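Local coordinates for hemolysin II regulatory protein (Bacillus cereus, PDB 2JJ7) that probably binds DNA as a TetR-family transcriptional regulator, pairing with a second copy of itself, at residues I94-I108 with I151-F163. Numbering follows the deposited sequence.
Sequences IKENPEIGTLAYEEI and IHWITSIVLFPKF
Leu159 sits at the hub of this contact, its two methyls parted between two patches of the facing segment. CG lies anti to its own carbonyl carbon (chi1 -59°), sending CD1 to Ile108 CD1, 3.7 Å away, and CD2 to Ile94 CG1 at 3.9 Å; Phe122 and Phe126 also cover this leucine. The tightest point is at Gly101: its CA comes within 3.2 Å of Leu159 O in a bent, weak CA-H...O contact, and glycine suits the place because it carries no side chain on the face turned to this carbonyl. Nearby, Pro98 CB meets Pro161 CB at 3.7 Å: Pro98, with no N-H to give, fits the first turn of helix 98-109, and Pro161 lies in the turn just beyond helix 147-158. Thr102 OG1 abuts Pro161 CG. Ile94 CG2 also lies against Phe163 CE2, the two side chains crossing at about a right angle.

Helix segments 98-108 and 151-158 run at 150°, their axes 10.1 Å apart. The looser side is at the partly exposed Ile108 and His152. Ile108 reaches tip to tip toward Thr155, whose OG1 is turned back to Ile151 O. Tyr105 extends along helix 147-158 past Ser156, and its OH lies at the edge of the His152 ring, 3.3 Å from CE1. Tyr105 also packs on His152 of the second subunit, and His152 on Tyr105 of that subunit; Ser156 OG, which donates to Trp153 O, hydrogen-bonds to Ser156 OG there. No hydrogen bond joins the two segments, so shape and apolar burial hold these helices of the TetR-like C-terminal domain together, while polar groups beside Tyr105 serve the dimer interface.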
# COMPACT_ATOMS: atom_id res chain seq x y z
N ILE B 94 8.12 -0.52 13.46
CA ILE B 94 6.79 0.09 13.30
C ILE B 94 5.82 -0.38 14.38
O ILE B 94 4.99 0.39 14.86
CB ILE B 94 6.23 -0.15 11.86
CG1 ILE B 94 7.09 0.59 10.81
CG2 ILE B 94 4.74 0.24 11.74
CD1 ILE B 94 7.70 1.93 11.28
N LYS B 95 5.95 -1.65 14.78
CA LYS B 95 5.18 -2.20 15.88
C LYS B 95 5.43 -1.36 17.13
O LYS B 95 4.50 -1.01 17.83
CB LYS B 95 5.59 -3.64 16.15
CG LYS B 95 4.43 -4.55 16.52
CD LYS B 95 4.90 -5.89 17.11
CE LYS B 95 6.03 -6.52 16.30
NZ LYS B 95 6.29 -7.95 16.66
N GLU B 96 6.70 -1.03 17.37
CA GLU B 96 7.11 -0.29 18.57
C GLU B 96 6.85 1.21 18.40
O GLU B 96 6.63 1.93 19.37
CB GLU B 96 8.61 -0.52 18.85
CG GLU B 96 9.00 -1.98 19.19
CD GLU B 96 10.52 -2.24 19.18
OE1 GLU B 96 11.27 -1.47 18.54
OE2 GLU B 96 10.96 -3.24 19.80
N ASN B 97 6.86 1.67 17.14
CA ASN B 97 6.71 3.09 16.85
C ASN B 97 5.71 3.36 15.73
O ASN B 97 6.11 3.81 14.65
CB ASN B 97 8.06 3.67 16.45
CG ASN B 97 9.09 3.48 17.52
OD1 ASN B 97 9.20 4.29 18.43
ND2 ASN B 97 9.88 2.42 17.41
N PRO B 98 4.41 3.10 15.99
CA PRO B 98 3.42 3.18 14.89
C PRO B 98 3.39 4.54 14.17
O PRO B 98 3.20 4.58 12.95
CB PRO B 98 2.08 2.88 15.58
CG PRO B 98 2.36 2.86 17.09
CD PRO B 98 3.82 2.58 17.24
N GLU B 99 3.61 5.63 14.91
CA GLU B 99 3.55 6.98 14.35
C GLU B 99 4.60 7.21 13.27
O GLU B 99 4.35 7.94 12.30
CB GLU B 99 3.70 8.03 15.46
CG GLU B 99 2.55 8.06 16.41
CD GLU B 99 2.69 7.11 17.58
OE1 GLU B 99 3.67 6.33 17.66
OE2 GLU B 99 1.80 7.16 18.46
N ILE B 100 5.77 6.60 13.45
CA ILE B 100 6.86 6.70 12.48
C ILE B 100 6.43 6.02 11.17
O ILE B 100 6.80 6.46 10.08
CB ILE B 100 8.19 6.10 13.06
CG1 ILE B 100 8.73 6.93 14.27
CG2 ILE B 100 9.26 5.95 11.98
CD1 ILE B 100 9.08 8.44 13.97
N GLY B 101 5.64 4.96 11.28
CA GLY B 101 5.07 4.32 10.09
C GLY B 101 4.26 5.31 9.27
O GLY B 101 4.51 5.53 8.08
N THR B 102 3.28 5.93 9.93
CA THR B 102 2.40 6.90 9.30
C THR B 102 3.20 8.07 8.73
O THR B 102 3.00 8.44 7.57
CB THR B 102 1.38 7.45 10.34
OG1 THR B 102 0.43 6.42 10.64
CG2 THR B 102 0.65 8.68 9.81
N LEU B 103 4.12 8.62 9.52
CA LEU B 103 4.86 9.81 9.11
C LEU B 103 5.83 9.51 7.98
O LEU B 103 5.93 10.30 7.03
CB LEU B 103 5.59 10.44 10.29
CG LEU B 103 4.70 10.91 11.44
CD1 LEU B 103 5.56 11.43 12.60
CD2 LEU B 103 3.68 11.95 10.96
N ALA B 104 6.54 8.38 8.08
CA ALA B 104 7.46 7.99 7.01
C ALA B 104 6.69 7.66 5.75
O ALA B 104 7.14 8.00 4.68
CB ALA B 104 8.35 6.80 7.41
N TYR B 105 5.53 7.01 5.88
CA TYR B 105 4.75 6.71 4.68
C TYR B 105 4.42 8.00 3.92
O TYR B 105 4.65 8.08 2.69
CB TYR B 105 3.49 5.89 4.97
CG TYR B 105 2.63 5.61 3.75
CD1 TYR B 105 2.86 4.49 2.95
CD2 TYR B 105 1.60 6.49 3.38
CE1 TYR B 105 2.08 4.24 1.82
CE2 TYR B 105 0.83 6.25 2.25
CZ TYR B 105 1.07 5.12 1.48
OH TYR B 105 0.30 4.90 0.37
N GLU B 106 3.90 9.00 4.64
CA GLU B 106 3.53 10.29 4.04
C GLU B 106 4.71 10.95 3.34
O GLU B 106 4.54 11.49 2.25
CB GLU B 106 2.95 11.26 5.09
CG GLU B 106 1.50 10.99 5.51
CD GLU B 106 0.52 10.80 4.34
OE1 GLU B 106 0.65 11.50 3.30
OE2 GLU B 106 -0.39 9.95 4.49
N GLU B 107 5.88 10.93 3.97
CA GLU B 107 7.08 11.56 3.40
C GLU B 107 7.58 10.79 2.19
O GLU B 107 8.17 11.37 1.27
CB GLU B 107 8.21 11.66 4.44
CG GLU B 107 7.87 12.50 5.68
CD GLU B 107 8.00 14.01 5.46
OE1 GLU B 107 8.40 14.44 4.36
OE2 GLU B 107 7.70 14.78 6.41
N ILE B 108 7.36 9.47 2.20
CA ILE B 108 7.75 8.64 1.05
C ILE B 108 6.84 8.91 -0.14
O ILE B 108 7.31 9.02 -1.25
CB ILE B 108 7.73 7.12 1.38
CG1 ILE B 108 8.80 6.79 2.43
CG2 ILE B 108 7.94 6.27 0.10
CD1 ILE B 108 8.70 5.36 2.97
N ILE B 151 7.60 -2.30 -4.60
CA ILE B 151 8.06 -1.34 -3.58
C ILE B 151 6.85 -0.64 -2.95
O ILE B 151 6.72 -0.64 -1.74
CB ILE B 151 9.08 -0.33 -4.17
CG1 ILE B 151 10.40 -1.07 -4.50
CG2 ILE B 151 9.32 0.86 -3.20
CD1 ILE B 151 11.39 -0.27 -5.29
N HIS B 152 5.96 -0.06 -3.75
CA HIS B 152 4.82 0.63 -3.16
C HIS B 152 3.92 -0.33 -2.34
O HIS B 152 3.44 0.03 -1.27
CB HIS B 152 3.98 1.43 -4.17
CG HIS B 152 2.81 2.12 -3.53
ND1 HIS B 152 2.95 3.28 -2.80
CD2 HIS B 152 1.51 1.75 -3.41
CE1 HIS B 152 1.78 3.63 -2.30
NE2 HIS B 152 0.89 2.72 -2.66
N TRP B 153 3.69 -1.53 -2.87
CA TRP B 153 2.92 -2.55 -2.13
C TRP B 153 3.50 -2.82 -0.72
O TRP B 153 2.78 -2.71 0.27
CB TRP B 153 2.79 -3.83 -2.97
CG TRP B 153 2.22 -5.02 -2.22
CD1 TRP B 153 0.95 -5.15 -1.74
CD2 TRP B 153 2.89 -6.25 -1.90
NE1 TRP B 153 0.78 -6.39 -1.15
CE2 TRP B 153 1.97 -7.08 -1.21
CE3 TRP B 153 4.18 -6.74 -2.13
CZ2 TRP B 153 2.29 -8.36 -0.74
CZ3 TRP B 153 4.51 -8.03 -1.66
CH2 TRP B 153 3.57 -8.81 -0.98
N ILE B 154 4.79 -3.11 -0.65
CA ILE B 154 5.44 -3.43 0.63
C ILE B 154 5.47 -2.20 1.58
O ILE B 154 5.22 -2.30 2.80
CB ILE B 154 6.88 -4.01 0.40
CG1 ILE B 154 6.81 -5.39 -0.26
CG2 ILE B 154 7.68 -4.06 1.72
CD1 ILE B 154 8.18 -6.00 -0.64
N THR B 155 5.78 -1.04 1.01
CA THR B 155 5.78 0.20 1.77
C THR B 155 4.43 0.44 2.45
O THR B 155 4.35 0.81 3.63
CB THR B 155 6.17 1.38 0.82
OG1 THR B 155 7.49 1.13 0.29
CG2 THR B 155 6.16 2.74 1.54
N SER B 156 3.35 0.22 1.71
CA SER B 156 2.02 0.49 2.22
C SER B 156 1.64 -0.46 3.35
O SER B 156 1.04 -0.04 4.33
CB SER B 156 0.98 0.45 1.09
OG SER B 156 0.71 -0.89 0.68
N ILE B 157 2.00 -1.73 3.21
CA ILE B 157 1.63 -2.70 4.24
C ILE B 157 2.57 -2.70 5.47
O ILE B 157 2.12 -2.84 6.60
CB ILE B 157 1.45 -4.13 3.66
CG1 ILE B 157 2.76 -4.65 3.06
CG2 ILE B 157 0.33 -4.12 2.60
CD1 ILE B 157 2.60 -5.98 2.29
N VAL B 158 3.87 -2.52 5.23
CA VAL B 158 4.85 -2.60 6.31
C VAL B 158 4.77 -1.37 7.22
O VAL B 158 5.00 -1.46 8.44
CB VAL B 158 6.30 -2.81 5.76
CG1 VAL B 158 7.36 -2.45 6.80
CG2 VAL B 158 6.46 -4.26 5.34
N LEU B 159 4.44 -0.22 6.64
CA LEU B 159 4.40 1.03 7.44
C LEU B 159 3.05 1.33 8.07
O LEU B 159 2.93 2.31 8.79
CB LEU B 159 4.85 2.23 6.61
CG LEU B 159 6.27 2.15 6.03
CD1 LEU B 159 6.59 3.43 5.28
CD2 LEU B 159 7.27 1.93 7.16
N PHE B 160 2.04 0.52 7.76
CA PHE B 160 0.70 0.80 8.26
C PHE B 160 0.68 0.55 9.76
O PHE B 160 0.94 -0.58 10.20
CB PHE B 160 -0.34 -0.08 7.55
CG PHE B 160 -1.75 0.24 7.91
CD1 PHE B 160 -2.50 -0.66 8.65
CD2 PHE B 160 -2.32 1.46 7.53
CE1 PHE B 160 -3.82 -0.37 9.00
CE2 PHE B 160 -3.62 1.78 7.87
CZ PHE B 160 -4.38 0.86 8.61
N PRO B 161 0.37 1.60 10.56
CA PRO B 161 0.56 1.55 12.01
C PRO B 161 -0.30 0.52 12.72
O PRO B 161 0.01 0.15 13.85
CB PRO B 161 0.18 2.97 12.46
CG PRO B 161 -0.73 3.47 11.41
CD PRO B 161 -0.20 2.89 10.13
N LYS B 162 -1.38 0.09 12.08
CA LYS B 162 -2.32 -0.83 12.70
C LYS B 162 -2.21 -2.23 12.11
O LYS B 162 -3.08 -3.05 12.34
CB LYS B 162 -3.76 -0.33 12.51
CG LYS B 162 -4.21 0.78 13.45
CD LYS B 162 -5.70 1.08 13.22
CE LYS B 162 -6.40 1.49 14.52
NZ LYS B 162 -7.88 1.34 14.43
N PHE B 163 -1.15 -2.51 11.35
CA PHE B 163 -0.99 -3.81 10.70
C PHE B 163 -1.07 -4.99 11.67
O PHE B 163 -1.56 -6.05 11.29
CB PHE B 163 0.26 -3.90 9.77
CG PHE B 163 1.57 -4.17 10.49
CD1 PHE B 163 1.80 -5.39 11.13
CD2 PHE B 163 2.60 -3.21 10.48
CE1 PHE B 163 3.02 -5.65 11.79
CE2 PHE B 163 3.83 -3.45 11.13
CZ PHE B 163 4.04 -4.67 11.79